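Local coordinates for protein tRNA (guanosine(18)-2'-O)-methyltransferase (Aquifex aeolicus, PDB 1ZJR) that transfers a methyl group from S-adenosyl-L-methionine to the 2'-O of guanosine 18 in a subset of tRNAs, at residues I27-N32 / D84-K89. Sequence-based numbering, arbitrary orientation.
Sequences IVFADN and DNPVQK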
loop_
_atom_site.group_PDB
_atom_site.type_symbol
_atom_site.label_atom_id
_atom_site.label_comp_id
_atom_site.label_asym_id
_atom_site.label_seq_id
_atom_site.Cartn_x
_atom_site.Cartn_y
_atom_site.Cartn_z
ATOM N N ILE A 27 1.926 0.136 5.439
ATOM C CA ILE A 27 0.633 -0.341 4.950
ATOM C C ILE A 27 -0.008 0.641 3.983
ATOM O O ILE A 27 0.149 1.847 4.128
ATOM C CB ILE A 27 -0.366 -0.534 6.128
ATOM C CG1 ILE A 27 0.307 -1.299 7.274
ATOM C CG2 ILE A 27 -1.626 -1.259 5.646
ATOM C CD1 ILE A 27 0.767 -2.691 6.915
ATOM N N VAL A 28 -0.731 0.119 2.999
ATOM C CA VAL A 28 -1.424 0.980 2.047
ATOM C C VAL A 28 -2.915 0.650 2.081
ATOM O O VAL A 28 -3.304 -0.519 2.135
ATOM C CB VAL A 28 -0.917 0.783 0.598
ATOM C CG1 VAL A 28 -1.769 1.612 -0.365
ATOM C CG2 VAL A 28 0.542 1.209 0.487
ATOM N N PHE A 29 -3.742 1.689 2.058
ATOM C CA PHE A 29 -5.189 1.525 2.065
ATOM C C PHE A 29 -5.725 2.279 0.850
ATOM O O PHE A 29 -5.532 3.489 0.743
ATOM C CB PHE A 29 -5.790 2.128 3.337
ATOM C CG PHE A 29 -7.237 1.764 3.559
ATOM C CD1 PHE A 29 -7.588 0.827 4.525
ATOM C CD2 PHE A 29 -8.244 2.336 2.780
ATOM C CE1 PHE A 29 -8.922 0.457 4.718
ATOM C CE2 PHE A 29 -9.583 1.973 2.964
ATOM C CZ PHE A 29 -9.921 1.029 3.938
ATOM N N ALA A 30 -6.372 1.555 -0.061
ATOM C CA ALA A 30 -6.940 2.145 -1.268
ATOM C C ALA A 30 -8.408 2.447 -0.991
ATOM O O ALA A 30 -9.229 1.541 -0.834
ATOM C CB ALA A 30 -6.812 1.179 -2.441
ATOM N N ASP A 31 -8.728 3.731 -0.933
ATOM C CA ASP A 31 -10.082 4.154 -0.632
ATOM C C ASP A 31 -10.896 4.450 -1.873
ATOM O O ASP A 31 -10.786 5.525 -2.458
ATOM C CB ASP A 31 -10.057 5.385 0.278
ATOM C CG ASP A 31 -11.442 5.961 0.507
ATOM O OD1 ASP A 31 -12.403 5.170 0.553
ATOM O OD2 ASP A 31 -11.567 7.193 0.647
ATOM N N ASN A 32 -11.701 3.471 -2.270
ATOM C CA ASN A 32 -12.581 3.590 -3.421
ATOM C C ASN A 32 -11.881 3.969 -4.723
ATOM O O ASN A 32 -12.263 4.940 -5.385
ATOM C CB ASN A 32 -13.694 4.598 -3.105
ATOM C CG ASN A 32 -14.856 4.512 -4.078
ATOM O OD1 ASN A 32 -15.041 3.497 -4.753
ATOM N ND2 ASN A 32 -15.654 5.573 -4.143
ATOM N N ASP A 84 -14.887 -3.504 4.820
ATOM C CA ASP A 84 -16.251 -2.988 4.673
ATOM C C ASP A 84 -16.456 -1.667 5.396
ATOM O O ASP A 84 -17.414 -0.946 5.130
ATOM C CB ASP A 84 -17.273 -3.996 5.203
ATOM C CG ASP A 84 -17.294 -5.277 4.409
ATOM O OD1 ASP A 84 -17.297 -5.203 3.161
ATOM O OD2 ASP A 84 -17.319 -6.358 5.033
ATOM N N ASN A 85 -15.552 -1.356 6.315
ATOM C CA ASN A 85 -15.635 -0.126 7.092
ATOM C C ASN A 85 -14.223 0.434 7.243
ATOM O O ASN A 85 -13.459 -0.022 8.089
ATOM C CB ASN A 85 -16.242 -0.443 8.461
ATOM C CG ASN A 85 -16.469 0.792 9.310
ATOM O OD1 ASN A 85 -17.105 0.713 10.365
ATOM N ND2 ASN A 85 -15.950 1.933 8.868
ATOM N N PRO A 86 -13.866 1.438 6.422
ATOM C CA PRO A 86 -12.541 2.074 6.437
ATOM C C PRO A 86 -12.095 2.645 7.774
ATOM O O PRO A 86 -11.013 2.319 8.262
ATOM C CB PRO A 86 -12.665 3.164 5.374
ATOM C CG PRO A 86 -13.671 2.598 4.427
ATOM C CD PRO A 86 -14.704 2.015 5.358
ATOM N N VAL A 87 -12.920 3.506 8.356
ATOM C CA VAL A 87 -12.589 4.131 9.629
ATOM C C VAL A 87 -12.342 3.112 10.735
ATOM O O VAL A 87 -11.424 3.271 11.537
ATOM C CB VAL A 87 -13.699 5.108 10.079
ATOM C CG1 VAL A 87 -13.403 5.625 11.486
ATOM C CG2 VAL A 87 -13.781 6.278 9.107
ATOM N N GLN A 88 -13.158 2.066 10.776
ATOM C CA GLN A 88 -13.006 1.033 11.795
ATOM C C GLN A 88 -11.659 0.332 11.638
ATOM O O GLN A 88 -10.929 0.139 12.610
ATOM C CB GLN A 88 -14.140 0.010 11.683
ATOM C CG GLN A 88 -14.121 -1.053 12.770
ATOM C CD GLN A 88 -15.262 -2.043 12.636
ATOM O OE1 GLN A 88 -15.381 -2.737 11.626
ATOM N NE2 GLN A 88 -16.110 -2.112 13.657
ATOM N N LYS A 89 -11.329 -0.043 10.406
ATOM C CA LYS A 89 -10.070 -0.723 10.137
ATOM C C LYS A 89 -8.880 0.185 10.430
ATOM O O LYS A 89 -7.902 -0.237 11.050
ATOM C CB LYS A 89 -10.014 -1.184 8.679
ATOM C CG LYS A 89 -8.877 -2.162 8.387
ATOM C CD LYS A 89 -9.071 -3.447 9.182
ATOM C CE LYS A 89 -7.976 -4.455 8.911
ATOM N NZ LYS A 89 -8.184 -5.701 9.702
#
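Lys89 N donates to Asn85 O at 3.1 Å, closing the first turn of helix 86-95 and setting Pro86 and Lys89 on the side of the helix that meets Phe29 of strand 26-31. This is helix-on-sheet packing in the parallel sheet of a SPOUT methyltransferase: the strand lies inside the sheet, between strands 51-57 and 121-126, and the first turn of the helix packs against one face of the sheet at Phe29. No hydrogen bond crosses between the segments; carbon-to-carbon contacts of Phe29 with Pro86 and Lys89 make the contact. Phe29 suits its place because its buried aromatic ring extends far enough from the strand to meet the helix and offers a broad apolar surface. With CG anti to the backbone N (chi1 -168°), its ring reaches outward from the sheet, and CZ comes 3.8 Å from Pro86 CB, the pyrrolidine meeting the ring at a slant. Proline fits the first helical turn, where its missing N-H costs no helix bond, and its compact ring also touches Tyr57 and Ile136. Lys89 approaches with the start of its aliphatic chain, while its ammonium group turns away to weak, long ion pairs with Glu81 and Glu92. Asp31 turns its carboxylate toward the loop leading into helix 134-137, where OD2 accepts a hydrogen bond from Ser133 N. Beside the proline contact, Phe29 CE1 lies 4.4 Å from Lys89 CB.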